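Local coordinates for protein xylan esterase, putative, AXE2C (Cellvibrio japonicus, PDB 2WAA) that removes acetyl groups from acetylated xylan and glucomannan during the breakdown of plant cell wall polysaccharides, at residues M23-I28 / Q178-C183; S141-E146 / E165-L170; D227-A232 / P264-V269; P243-Y248 / V285-E290. All coordinates share one frame; numbering follows the deposited sequence.

Contact 1 (M23-I28 / Q178-C183); sequences MGRTHI and QVQLVC
M23 and R25 reach across from the N-terminal beta domain to the strand 177-183. This strand is at one edge of the parallel sheet in the SGNH (GDSL) hydrolase domain, so the contact joins the two domains. The side chain of M23 runs past that of Q178 in the opposite direction. M23 CG is anti to the backbone N (chi1 -177°), which carries SD over to the strand. There V179 N gives a weak N-H...S bond to M23 SD, 3.4 Å long. The chain then bends, and M23 CE lies 3.9 Å from V179 CG1.

R25 crosses both Q180 and V182 at about a right angle. V182 CG2 lies over one face of the guanidinium, toward its rim, 3.5 Å from R25 CZ. Q180 OE1 sits at the edge, in plane, and accepts a weak bond from R25 NE. The amide and guanidinium planes are turned 64° apart. Stronger partners hold R25 from outside: its NH1 bonds the carbonyls of Y206 and F208, and W219 makes a cation-pi contact. One water accepts from both G24 N and Q180 NE2. Another accepts from R25 NH2 at 2.9 Å and donates to Q180 OE1 at 2.8 Å.

Contact 2 (S141-E146 / E165-L170); sequences SVTCGE and ESYGML. With ACT (acetate ion), chain C.
S166 packs its CB against G145, 4.0 Å from G145 CA. The contact sets the start of helix 167-174 beside the residues that follow the Gly-Asp-Ser motif of an SGNH hydrolase, whose serine S141 is the presumed nucleophile. S166 is at the N-cap position. Its OG bonds the carbonyl of A163 and also accepts a hydrogen bond from a water. The same water donates to T143 O at 2.7 Å and takes a weak bond from G168 N, so it links T143 to the first turn of the helix.

Y167 follows. Its CG stands between the backbone N and the carbonyl carbon (chi1 79°), and from there the ring reaches T143. Y167 OH donates to T143 OG1 at 2.7 Å, and T143 OG1 lies near the ring plane, at the edge. V142 crosses the tyrosine at about a right angle, with CG1 4.0 Å from Y167 CE2. The ring thus touches V142 and T143, the two residues after S141.

V142 to G145 form a type I beta turn. Just before it, an acetate ion, probably from the crystallisation liquor, bonds G186 N, N236 ND2 and H316 NE2. S141 N also donates to it, to OXT at 3.0 Å.

Contact 3 (D227-A232 / P264-V269); sequences DLIISA and PQATIV
The peptide carbonyl of D227 is met from above its plane by T267 N, which lies 35° out of that plane at 2.9 Å from D227 O. A water also donates to D227 O; it bonds Q265 O and T267 OG1 as well. In the D227 carboxylate, OD2 accepts from K134 N, while OD1 takes a second water that reaches Q265 O. Three more backbone bonds follow: I229 N to T267 O at 2.8 Å, V269 N to I229 O, and S231 N to V269 O.

These bonds pair strands 228-231 and 267-270 in parallel. The axes of the segments 228-231 and 267-269 are 20° apart. The strands are neighbours in the parallel sheet of the SGNH hydrolase fold, and helix 245-262 makes the beta-alpha-beta crossover between them. L228, I230, T267 and V269 point to one face, where helix 319-337 packs on L228, I230 and T267. On this face L228 CD1 touches V269 CG2 at 3.6 Å. I229 and I268 point to the other face, and I268 packs on V256, L259 and L260 of the crossover helix. I229 CG1 is anti to the carbonyl carbon (chi1 -55°), and I229 CD1 reaches A266 CB at 3.8 Å.

Contact 4 (P243-Y248 / V285-E290); sequences PDRATY and VSYIGE
Y287 packs tightly against P243, R245 and Y248 in this helix-helix contact. Y287 OH donates to P243 O at 2.8 Å, almost straight along the carbonyl. On the CD2 side of the Y287 ring, Y248 CD2 touches Y287 CD2 at 3.7 Å, the rings being oblique. Along the other edge runs the R245 chain, with R245 CB 3.6 Å from Y287 CE1. R245 CG is anti to the backbone N (chi1 169°), and the extended chain brings the guanidinium across to helix 278-295. There Y287 CD1 lies 3.5 Å above the guanidinium plane. The two planes are 87° apart, so the ring face is not what meets the charge.

The guanidinium is at the partly exposed margin, with two grips in its own plane. NE and NH2 of R245 both bond E290 OE1 side-on, in a salt bridge with NH2 at 2.6 Å. NH1 and NH2 both bond S286 OG end-on. Four bonds thus fix its rotation. Beyond lies the looser solvent side, with D244, A246 and T247 exposed. D244 is the N-cap, and D244 OD2 accepts from T247 N at 3.0 Å.

Farther along helix 245-262, I249 packs on Y287 and E290, and Y252 on I288. Helix 278-295 also touches Y302 of strand 300-302.

From the N terminus, contact 1 opens first, at 23-28. It closes at 178-183, joining the N-terminal beta domain to the edge of the parallel sheet. Contact 2 falls wholly within that span: 141-146 meets 165-170, just before strand 177-183. The two touch, and the disulfide C144-C183 runs between them. Contacts 3 and 4 come later and cross along the chain. Contact 3 opens at 227-232, contact 4 at 243-248; 264-269 then closes contact 3 and 285-290 closes contact 4. One pairs sheet strands, the other the helices 245-262 and 278-295. Contact 2 reaches contact 3 where Y167 OH packs on A232 CB. Contacts 3 and 4 stay about 6 Å apart at their nearest atoms.

Contact 1 (M23-I28 / Q178-C183)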
loop_
_atom_site.group_PDB
_atom_site.type_symbol
_atom_site.label_atom_id
_atom_site.label_comp_id
_atom_site.label_asym_id
_atom_site.label_seq_id
_atom_site.Cartn_x
_atom_site.Cartn_y
_atom_site.Cartn_z
ATOM N N MET A 23 -8.826 1.799 5.686
ATOM C CA MET A 23 -8.314 0.607 5.002
ATOM C C MET A 23 -6.802 0.809 4.910
ATOM O O MET A 23 -6.352 1.820 4.376
ATOM C CB MET A 23 -8.920 0.498 3.590
ATOM C CG MET A 23 -8.428 -0.830 2.859
ATOM S SD MET A 23 -9.101 -0.851 1.195
ATOM C CE MET A 23 -8.060 0.309 0.295
ATOM N N GLY A 24 -6.009 -0.120 5.439
ATOM C CA GLY A 24 -4.530 0.070 5.436
ATOM C C GLY A 24 -4.052 0.176 6.878
ATOM O O GLY A 24 -4.850 0.420 7.801
ATOM N N ARG A 25 -2.767 -0.039 7.104
ATOM C CA ARG A 25 -2.246 0.011 8.460
ATOM C C ARG A 25 -2.163 1.410 9.081
ATOM O O ARG A 25 -1.542 2.324 8.510
ATOM C CB ARG A 25 -0.855 -0.614 8.488
ATOM C CG ARG A 25 -0.928 -2.113 8.159
ATOM C CD ARG A 25 0.426 -2.817 8.406
ATOM N NE ARG A 25 0.385 -4.233 8.051
ATOM C CZ ARG A 25 1.428 -5.061 8.187
ATOM N NH1 ARG A 25 2.551 -4.634 8.715
ATOM N NH2 ARG A 25 1.334 -6.339 7.833
ATOM N N THR A 26 -2.750 1.555 10.266
ATOM C CA THR A 26 -2.657 2.809 11.015
ATOM C C THR A 26 -2.268 2.522 12.481
ATOM O O THR A 26 -2.592 1.456 13.027
ATOM C CB THR A 26 -4.007 3.578 11.002
ATOM O OG1 THR A 26 -5.034 2.766 11.621
ATOM C CG2 THR A 26 -4.402 3.939 9.552
ATOM N N HIS A 27 -1.591 3.482 13.111
ATOM C CA HIS A 27 -1.284 3.407 14.536
ATOM C C HIS A 27 -2.242 4.371 15.265
ATOM O O HIS A 27 -2.387 5.518 14.851
ATOM C CB HIS A 27 0.139 3.845 14.790
ATOM C CG HIS A 27 0.521 3.709 16.230
ATOM N ND1 HIS A 27 0.750 2.484 16.810
ATOM C CD2 HIS A 27 0.617 4.628 17.223
ATOM C CE1 HIS A 27 1.024 2.656 18.098
ATOM N NE2 HIS A 27 0.950 3.945 18.372
ATOM N N ILE A 28 -2.930 3.879 16.296
ATOM C CA ILE A 28 -3.897 4.698 17.011
ATOM C C ILE A 28 -3.158 5.338 18.185
ATOM O O ILE A 28 -2.631 4.613 19.080
ATOM C CB ILE A 28 -5.028 3.852 17.563
ATOM C CG1 ILE A 28 -5.735 3.112 16.414
ATOM C CG2 ILE A 28 -6.056 4.756 18.333
ATOM C CD1 ILE A 28 -6.817 2.136 16.929
ATOM N N GLN A 178 -10.716 -5.214 -0.595
ATOM C CA GLN A 178 -9.844 -4.296 0.142
ATOM C C GLN A 178 -8.402 -4.608 -0.181
ATOM O O GLN A 178 -8.087 -5.721 -0.606
ATOM C CB GLN A 178 -10.037 -4.507 1.644
ATOM C CG GLN A 178 -11.440 -4.197 2.151
ATOM C CD GLN A 178 -11.455 -4.359 3.640
ATOM O OE1 GLN A 178 -10.523 -3.882 4.302
ATOM N NE2 GLN A 178 -12.499 -4.969 4.203
ATOM N N VAL A 179 -7.498 -3.659 0.075
ATOM C CA VAL A 179 -6.096 -3.982 -0.064
ATOM C C VAL A 179 -5.290 -3.257 0.999
ATOM O O VAL A 179 -5.570 -2.091 1.331
ATOM C CB VAL A 179 -5.590 -3.595 -1.487
ATOM C CG1 VAL A 179 -5.696 -2.040 -1.702
ATOM C CG2 VAL A 179 -4.168 -4.104 -1.721
ATOM N N GLN A 180 -4.301 -3.937 1.561
ATOM C CA GLN A 180 -3.190 -3.230 2.248
ATOM C C GLN A 180 -1.919 -3.428 1.428
ATOM O O GLN A 180 -1.662 -4.534 0.913
ATOM C CB GLN A 180 -2.942 -3.803 3.628
ATOM C CG GLN A 180 -4.100 -3.588 4.587
ATOM C CD GLN A 180 -3.627 -3.765 6.021
ATOM O OE1 GLN A 180 -2.575 -4.398 6.294
ATOM N NE2 GLN A 180 -4.388 -3.206 6.943
ATOM N N LEU A 181 -1.154 -2.352 1.288
ATOM C CA LEU A 181 0.172 -2.418 0.670
ATOM C C LEU A 181 1.212 -2.393 1.817
ATOM O O LEU A 181 1.174 -1.479 2.690
ATOM C CB LEU A 181 0.373 -1.208 -0.243
ATOM C CG LEU A 181 -0.697 -0.997 -1.307
ATOM C CD1 LEU A 181 -0.340 0.235 -2.168
ATOM C CD2 LEU A 181 -0.925 -2.260 -2.230
ATOM N N VAL A 182 2.095 -3.396 1.873
ATOM C CA VAL A 182 3.123 -3.449 2.934
ATOM C C VAL A 182 4.412 -3.634 2.149
ATOM O O VAL A 182 4.754 -4.742 1.750
ATOM C CB VAL A 182 2.846 -4.589 3.950
ATOM C CG1 VAL A 182 4.053 -4.813 4.912
ATOM C CG2 VAL A 182 1.600 -4.229 4.778
ATOM N N CYS A 183 5.082 -2.520 1.883
ATOM C CA CYS A 183 6.160 -2.484 0.893
ATOM C C CYS A 183 7.117 -1.382 1.332
ATOM O O CYS A 183 6.730 -0.456 2.066
ATOM C CB CYS A 183 5.602 -2.217 -0.501
ATOM S SG CYS A 183 4.419 -0.797 -0.498
HETATM O O HOH W 1 -4.602 0.315 2.078
HETATM O O HOH W 2 -7.196 -2.215 6.933
HETATM O O HOH W 3 -1.036 -0.733 4.856
HETATM O O HOH W 4 -1.369 -6.849 6.805
#

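Contact 2 (S141-E146 / E165-L170)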
loop_
_atom_site.group_PDB
_atom_site.type_symbol
_atom_site.label_atom_id
_atom_site.label_comp_id
_atom_site.label_asym_id
_atom_site.label_seq_id
_atom_site.Cartn_x
_atom_site.Cartn_y
_atom_site.Cartn_z
ATOM N N SER A 141 9.432 -0.996 -4.076
ATOM C CA SER A 141 8.882 0.289 -4.534
ATOM C C SER A 141 7.849 0.176 -5.641
ATOM O O SER A 141 7.025 1.088 -5.770
ATOM C CB SER A 141 9.984 1.279 -5.050
ATOM O OG SER A 141 10.513 0.757 -6.259
ATOM N N VAL A 142 7.891 -0.896 -6.447
ATOM C CA VAL A 142 6.872 -1.057 -7.492
ATOM C C VAL A 142 5.477 -1.208 -6.794
ATOM O O VAL A 142 4.506 -0.563 -7.170
ATOM C CB VAL A 142 7.165 -2.265 -8.370
ATOM C CG1 VAL A 142 6.055 -2.405 -9.445
ATOM C CG2 VAL A 142 8.579 -2.094 -9.039
ATOM N N THR A 143 5.420 -2.045 -5.772
ATOM C CA THR A 143 4.187 -2.214 -4.986
ATOM C C THR A 143 3.818 -0.883 -4.313
ATOM O O THR A 143 2.615 -0.568 -4.137
ATOM C CB THR A 143 4.328 -3.370 -3.967
ATOM O OG1 THR A 143 4.510 -4.616 -4.657
ATOM C CG2 THR A 143 3.083 -3.499 -3.029
ATOM N N CYS A 144 4.834 -0.093 -3.932
ATOM C CA CYS A 144 4.595 1.181 -3.280
ATOM C C CYS A 144 4.164 2.285 -4.255
ATOM O O CYS A 144 3.878 3.364 -3.805
ATOM C CB CYS A 144 5.861 1.696 -2.576
ATOM S SG CYS A 144 6.159 0.964 -1.048
ATOM N N GLY A 145 4.203 2.046 -5.558
ATOM C CA GLY A 145 3.731 3.008 -6.557
ATOM C C GLY A 145 4.755 4.064 -6.924
ATOM O O GLY A 145 4.397 5.138 -7.405
ATOM N N GLU A 146 6.029 3.794 -6.659
ATOM C CA GLU A 146 7.061 4.779 -7.009
ATOM C C GLU A 146 7.100 5.162 -8.511
ATOM O O GLU A 146 7.042 4.293 -9.386
ATOM C CB GLU A 146 8.450 4.261 -6.584
ATOM C CG GLU A 146 9.620 5.225 -7.067
ATOM C CD GLU A 146 10.958 4.895 -6.378
ATOM O OE1 GLU A 146 11.010 4.047 -5.467
ATOM O OE2 GLU A 146 11.982 5.551 -6.710
ATOM N N GLU A 165 -3.226 4.337 -8.453
ATOM C CA GLU A 165 -2.978 3.832 -9.795
ATOM C C GLU A 165 -1.874 2.800 -9.878
ATOM O O GLU A 165 -1.463 2.399 -10.984
ATOM C CB GLU A 165 -2.727 5.005 -10.759
ATOM C CG GLU A 165 -4.028 5.802 -10.832
ATOM C CD GLU A 165 -4.007 6.891 -11.839
ATOM O OE1 GLU A 165 -3.470 7.968 -11.528
ATOM O OE2 GLU A 165 -4.540 6.650 -12.949
ATOM N N SER A 166 -1.433 2.330 -8.719
ATOM C CA SER A 166 -0.460 1.231 -8.676
ATOM C C SER A 166 -1.138 -0.119 -8.973
ATOM O O SER A 166 -2.349 -0.289 -8.730
ATOM C CB SER A 166 0.244 1.213 -7.309
ATOM O OG SER A 166 -0.641 0.725 -6.277
ATOM N N TYR A 167 -0.366 -1.102 -9.471
ATOM C CA TYR A 167 -0.970 -2.341 -9.885
ATOM C C TYR A 167 -1.719 -3.019 -8.726
ATOM O O TYR A 167 -2.755 -3.660 -8.960
ATOM C CB TYR A 167 0.064 -3.317 -10.493
ATOM C CG TYR A 167 0.883 -4.024 -9.429
ATOM C CD1 TYR A 167 0.507 -5.289 -8.986
ATOM C CD2 TYR A 167 2.007 -3.403 -8.847
ATOM C CE1 TYR A 167 1.250 -5.996 -7.967
ATOM C CE2 TYR A 167 2.751 -4.068 -7.826
ATOM C CZ TYR A 167 2.346 -5.371 -7.414
ATOM O OH TYR A 167 3.063 -6.027 -6.441
ATOM N N GLY A 168 -1.206 -2.879 -7.502
ATOM C CA GLY A 168 -1.823 -3.548 -6.330
ATOM C C GLY A 168 -3.222 -2.980 -6.067
ATOM O O GLY A 168 -4.167 -3.743 -5.852
ATOM N N MET A 169 -3.356 -1.660 -6.137
ATOM C CA MET A 169 -4.685 -1.047 -5.930
ATOM C C MET A 169 -5.632 -1.267 -7.120
ATOM O O MET A 169 -6.830 -1.523 -6.911
ATOM C CB MET A 169 -4.597 0.415 -5.506
ATOM C CG MET A 169 -3.761 0.611 -4.204
ATOM S SD MET A 169 -4.223 2.159 -3.335
ATOM C CE MET A 169 -5.548 1.610 -2.265
ATOM N N LEU A 170 -5.094 -1.249 -8.344
ATOM C CA LEU A 170 -5.941 -1.516 -9.527
ATOM C C LEU A 170 -6.434 -2.946 -9.518
ATOM O O LEU A 170 -7.588 -3.173 -9.862
ATOM C CB LEU A 170 -5.171 -1.287 -10.838
ATOM C CG LEU A 170 -4.812 0.173 -11.064
ATOM C CD1 LEU A 170 -3.917 0.254 -12.276
ATOM C CD2 LEU A 170 -6.078 0.973 -11.258
HETATM C C ACT C . 12.758 -0.745 -5.763
HETATM O O ACT C . 13.394 0.333 -6.036
HETATM O OXT ACT C . 12.375 -0.859 -4.575
HETATM C CH3 ACT C . 12.464 -1.822 -6.772
HETATM O O HOH W 5 0.488 -1.588 -5.455
#

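Contact 3 (D227-A232 / P264-V269)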
loop_
_atom_site.group_PDB
_atom_site.type_symbol
_atom_site.label_atom_id
_atom_site.label_comp_id
_atom_site.label_asym_id
_atom_site.label_seq_id
_atom_site.Cartn_x
_atom_site.Cartn_y
_atom_site.Cartn_z
ATOM N N ASP A 227 -7.675 -12.636 2.661
ATOM C CA ASP A 227 -8.047 -13.847 1.932
ATOM C C ASP A 227 -6.933 -14.201 0.950
ATOM O O ASP A 227 -6.708 -15.368 0.655
ATOM C CB ASP A 227 -9.273 -13.543 1.115
ATOM C CG ASP A 227 -10.468 -13.231 1.985
ATOM O OD1 ASP A 227 -10.814 -14.098 2.794
ATOM O OD2 ASP A 227 -11.027 -12.121 1.864
ATOM N N LEU A 228 -6.258 -13.172 0.425
ATOM C CA LEU A 228 -5.168 -13.382 -0.545
ATOM C C LEU A 228 -3.972 -12.508 -0.180
ATOM O O LEU A 228 -4.123 -11.302 0.085
ATOM C CB LEU A 228 -5.641 -12.996 -1.925
ATOM C CG LEU A 228 -4.593 -12.711 -3.006
ATOM C CD1 LEU A 228 -3.887 -13.971 -3.389
ATOM C CD2 LEU A 228 -5.251 -12.138 -4.272
ATOM N N ILE A 229 -2.785 -13.126 -0.170
ATOM C CA ILE A 229 -1.542 -12.420 0.047
ATOM C C ILE A 229 -0.691 -12.571 -1.223
ATOM O O ILE A 229 -0.415 -13.681 -1.676
ATOM C CB ILE A 229 -0.760 -12.965 1.246
ATOM C CG1 ILE A 229 -1.647 -12.937 2.496
ATOM C CG2 ILE A 229 0.589 -12.188 1.397
ATOM C CD1 ILE A 229 -1.021 -13.507 3.685
ATOM N N ILE A 230 -0.271 -11.458 -1.785
ATOM C CA ILE A 230 0.631 -11.524 -2.946
ATOM C C ILE A 230 1.989 -11.123 -2.465
ATOM O O ILE A 230 2.120 -10.041 -1.895
ATOM C CB ILE A 230 0.167 -10.517 -4.013
ATOM C CG1 ILE A 230 -1.258 -10.924 -4.446
ATOM C CG2 ILE A 230 1.142 -10.516 -5.260
ATOM C CD1 ILE A 230 -1.979 -9.855 -5.199
ATOM N N SER A 231 3.014 -11.933 -2.735
ATOM C CA SER A 231 4.362 -11.485 -2.394
ATOM C C SER A 231 5.127 -11.237 -3.692
ATOM O O SER A 231 5.346 -12.175 -4.449
ATOM C CB SER A 231 5.077 -12.570 -1.594
ATOM O OG SER A 231 6.368 -12.084 -1.249
ATOM N N ALA A 232 5.496 -9.979 -3.941
ATOM C CA ALA A 232 6.164 -9.523 -5.166
ATOM C C ALA A 232 7.558 -8.964 -4.813
ATOM O O ALA A 232 8.065 -8.049 -5.502
ATOM C CB ALA A 232 5.290 -8.428 -5.812
ATOM N N PRO A 264 -4.242 -18.036 8.725
ATOM C CA PRO A 264 -4.515 -19.442 8.450
ATOM C C PRO A 264 -5.505 -19.618 7.326
ATOM O O PRO A 264 -5.553 -20.692 6.717
ATOM C CB PRO A 264 -5.105 -19.970 9.784
ATOM C CG PRO A 264 -5.542 -18.732 10.535
ATOM C CD PRO A 264 -4.551 -17.666 10.127
ATOM N N GLN A 265 -6.296 -18.588 7.065
ATOM C CA GLN A 265 -7.325 -18.597 6.017
ATOM C C GLN A 265 -6.795 -18.095 4.657
ATOM O O GLN A 265 -7.533 -18.146 3.654
ATOM C CB GLN A 265 -8.470 -17.640 6.404
ATOM C CG GLN A 265 -8.097 -16.088 6.233
ATOM C CD GLN A 265 -6.931 -15.663 7.181
ATOM O OE1 GLN A 265 -6.721 -16.292 8.216
ATOM N NE2 GLN A 265 -6.192 -14.593 6.823
ATOM N N ALA A 266 -5.567 -17.574 4.604
ATOM C CA ALA A 266 -5.121 -16.902 3.355
ATOM C C ALA A 266 -4.586 -17.880 2.284
ATOM O O ALA A 266 -4.001 -18.903 2.613
ATOM C CB ALA A 266 -4.047 -15.886 3.669
ATOM N N THR A 267 -4.772 -17.516 1.021
ATOM C CA THR A 267 -4.049 -18.115 -0.118
ATOM C C THR A 267 -2.872 -17.186 -0.417
ATOM O O THR A 267 -3.027 -15.943 -0.365
ATOM C CB THR A 267 -4.965 -18.187 -1.324
ATOM O OG1 THR A 267 -6.101 -18.999 -0.975
ATOM C CG2 THR A 267 -4.249 -18.768 -2.547
ATOM N N ILE A 268 -1.697 -17.762 -0.687
ATOM C CA ILE A 268 -0.504 -16.938 -0.931
ATOM C C ILE A 268 -0.088 -17.108 -2.380
ATOM O O ILE A 268 -0.091 -18.231 -2.877
ATOM C CB ILE A 268 0.603 -17.347 -0.007
ATOM C CG1 ILE A 268 0.077 -17.190 1.461
ATOM C CG2 ILE A 268 1.849 -16.485 -0.255
ATOM C CD1 ILE A 268 0.980 -17.646 2.459
ATOM N N VAL A 269 0.200 -15.991 -3.058
ATOM C CA VAL A 269 0.633 -16.016 -4.463
ATOM C C VAL A 269 1.998 -15.343 -4.548
ATOM O O VAL A 269 2.135 -14.186 -4.133
ATOM C CB VAL A 269 -0.401 -15.311 -5.370
ATOM C CG1 VAL A 269 0.098 -15.259 -6.800
ATOM C CG2 VAL A 269 -1.694 -16.094 -5.344
HETATM O O HOH W 6 -8.009 -18.100 0.847
HETATM O O HOH W 7 -10.113 -16.521 3.533
#

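Contact 4 (P243-Y248 / V285-E290)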
loop_
_atom_site.group_PDB
_atom_site.type_symbol
_atom_site.label_atom_id
_atom_site.label_comp_id
_atom_site.label_asym_id
_atom_site.label_seq_id
_atom_site.Cartn_x
_atom_site.Cartn_y
_atom_site.Cartn_z
ATOM N N PRO A 243 21.405 -13.608 -5.763
ATOM C CA PRO A 243 21.847 -14.092 -4.439
ATOM C C PRO A 243 21.992 -15.608 -4.348
ATOM O O PRO A 243 21.418 -16.355 -5.141
ATOM C CB PRO A 243 20.712 -13.629 -3.480
ATOM C CG PRO A 243 19.470 -13.449 -4.375
ATOM C CD PRO A 243 20.025 -13.014 -5.720
ATOM N N ASP A 244 22.766 -16.068 -3.377
ATOM C CA ASP A 244 22.918 -17.498 -3.131
ATOM C C ASP A 244 21.574 -18.273 -3.103
ATOM O O ASP A 244 20.666 -17.941 -2.306
ATOM C CB ASP A 244 23.645 -17.706 -1.787
ATOM C CG ASP A 244 23.818 -19.155 -1.463
ATOM O OD1 ASP A 244 24.463 -19.856 -2.279
ATOM O OD2 ASP A 244 23.310 -19.628 -0.420
ATOM N N ARG A 245 21.472 -19.323 -3.913
ATOM C CA ARG A 245 20.222 -20.065 -4.054
ATOM C C ARG A 245 19.715 -20.688 -2.759
ATOM O O ARG A 245 18.554 -20.438 -2.353
ATOM C CB ARG A 245 20.349 -21.105 -5.170
ATOM C CG ARG A 245 19.234 -22.095 -5.235
ATOM C CD ARG A 245 19.335 -22.996 -6.521
ATOM N NE ARG A 245 18.008 -23.472 -6.843
ATOM C CZ ARG A 245 17.269 -23.106 -7.899
ATOM N NH1 ARG A 245 17.728 -22.308 -8.858
ATOM N NH2 ARG A 245 16.044 -23.592 -8.001
ATOM N N ALA A 246 20.545 -21.490 -2.085
ATOM C CA ALA A 246 20.063 -22.106 -0.840
ATOM C C ALA A 246 19.650 -21.064 0.198
ATOM O O ALA A 246 18.658 -21.235 0.871
ATOM C CB ALA A 246 21.110 -23.111 -0.235
ATOM N N THR A 247 20.411 -19.989 0.329
ATOM C CA THR A 247 20.138 -18.982 1.333
ATOM C C THR A 247 18.786 -18.292 1.038
ATOM O O THR A 247 17.917 -18.123 1.904
ATOM C CB THR A 247 21.207 -17.884 1.310
ATOM O OG1 THR A 247 22.496 -18.432 1.630
ATOM C CG2 THR A 247 20.872 -16.786 2.319
ATOM N N TYR A 248 18.611 -17.913 -0.205
ATOM C CA TYR A 248 17.385 -17.227 -0.573
ATOM C C TYR A 248 16.157 -18.131 -0.415
ATOM O O TYR A 248 15.125 -17.723 0.151
ATOM C CB TYR A 248 17.496 -16.730 -1.997
ATOM C CG TYR A 248 16.520 -15.613 -2.255
ATOM C CD1 TYR A 248 16.872 -14.304 -1.950
ATOM C CD2 TYR A 248 15.265 -15.872 -2.812
ATOM C CE1 TYR A 248 15.994 -13.241 -2.196
ATOM C CE2 TYR A 248 14.377 -14.822 -3.090
ATOM C CZ TYR A 248 14.760 -13.514 -2.758
ATOM O OH TYR A 248 13.927 -12.459 -2.986
ATOM N N VAL A 285 12.332 -16.691 -10.664
ATOM C CA VAL A 285 11.252 -17.615 -10.950
ATOM C C VAL A 285 11.617 -19.009 -10.470
ATOM O O VAL A 285 10.784 -19.738 -9.890
ATOM C CB VAL A 285 10.958 -17.624 -12.472
ATOM C CG1 VAL A 285 10.054 -18.788 -12.847
ATOM C CG2 VAL A 285 10.346 -16.240 -12.898
ATOM N N SER A 286 12.869 -19.386 -10.714
ATOM C CA SER A 286 13.350 -20.699 -10.339
ATOM C C SER A 286 13.306 -20.849 -8.818
ATOM O O SER A 286 12.835 -21.855 -8.310
ATOM C CB SER A 286 14.802 -20.894 -10.807
ATOM O OG SER A 286 15.145 -22.238 -10.562
ATOM N N TYR A 287 13.784 -19.822 -8.114
ATOM C CA TYR A 287 13.840 -19.850 -6.655
ATOM C C TYR A 287 12.409 -19.944 -6.074
ATOM O O TYR A 287 12.154 -20.667 -5.109
ATOM C CB TYR A 287 14.511 -18.580 -6.153
ATOM C CG TYR A 287 16.015 -18.471 -6.364
ATOM C CD1 TYR A 287 16.727 -19.414 -7.134
ATOM C CD2 TYR A 287 16.716 -17.387 -5.836
ATOM C CE1 TYR A 287 18.133 -19.289 -7.323
ATOM C CE2 TYR A 287 18.133 -17.255 -6.019
ATOM C CZ TYR A 287 18.817 -18.229 -6.737
ATOM O OH TYR A 287 20.175 -18.053 -6.935
ATOM N N ILE A 288 11.470 -19.230 -6.685
ATOM C CA ILE A 288 10.093 -19.316 -6.260
ATOM C C ILE A 288 9.557 -20.743 -6.447
ATOM O O ILE A 288 8.845 -21.275 -5.578
ATOM C CB ILE A 288 9.200 -18.274 -7.030
ATOM C CG1 ILE A 288 9.475 -16.879 -6.440
ATOM C CG2 ILE A 288 7.679 -18.683 -6.932
ATOM C CD1 ILE A 288 8.955 -15.709 -7.321
ATOM N N GLY A 289 9.860 -21.361 -7.588
ATOM C CA GLY A 289 9.347 -22.706 -7.817
ATOM C C GLY A 289 9.921 -23.630 -6.740
ATOM O O GLY A 289 9.232 -24.491 -6.223
ATOM N N GLU A 290 11.192 -23.477 -6.401
ATOM C CA GLU A 290 11.777 -24.377 -5.418
ATOM C C GLU A 290 11.253 -24.052 -4.011
ATOM O O GLU A 290 11.104 -24.944 -3.181
ATOM C CB GLU A 290 13.310 -24.329 -5.435
ATOM C CG GLU A 290 13.929 -25.430 -4.622
ATOM C CD GLU A 290 15.463 -25.585 -4.861
ATOM O OE1 GLU A 290 15.968 -25.168 -5.923
ATOM O OE2 GLU A 290 16.153 -26.106 -3.947
#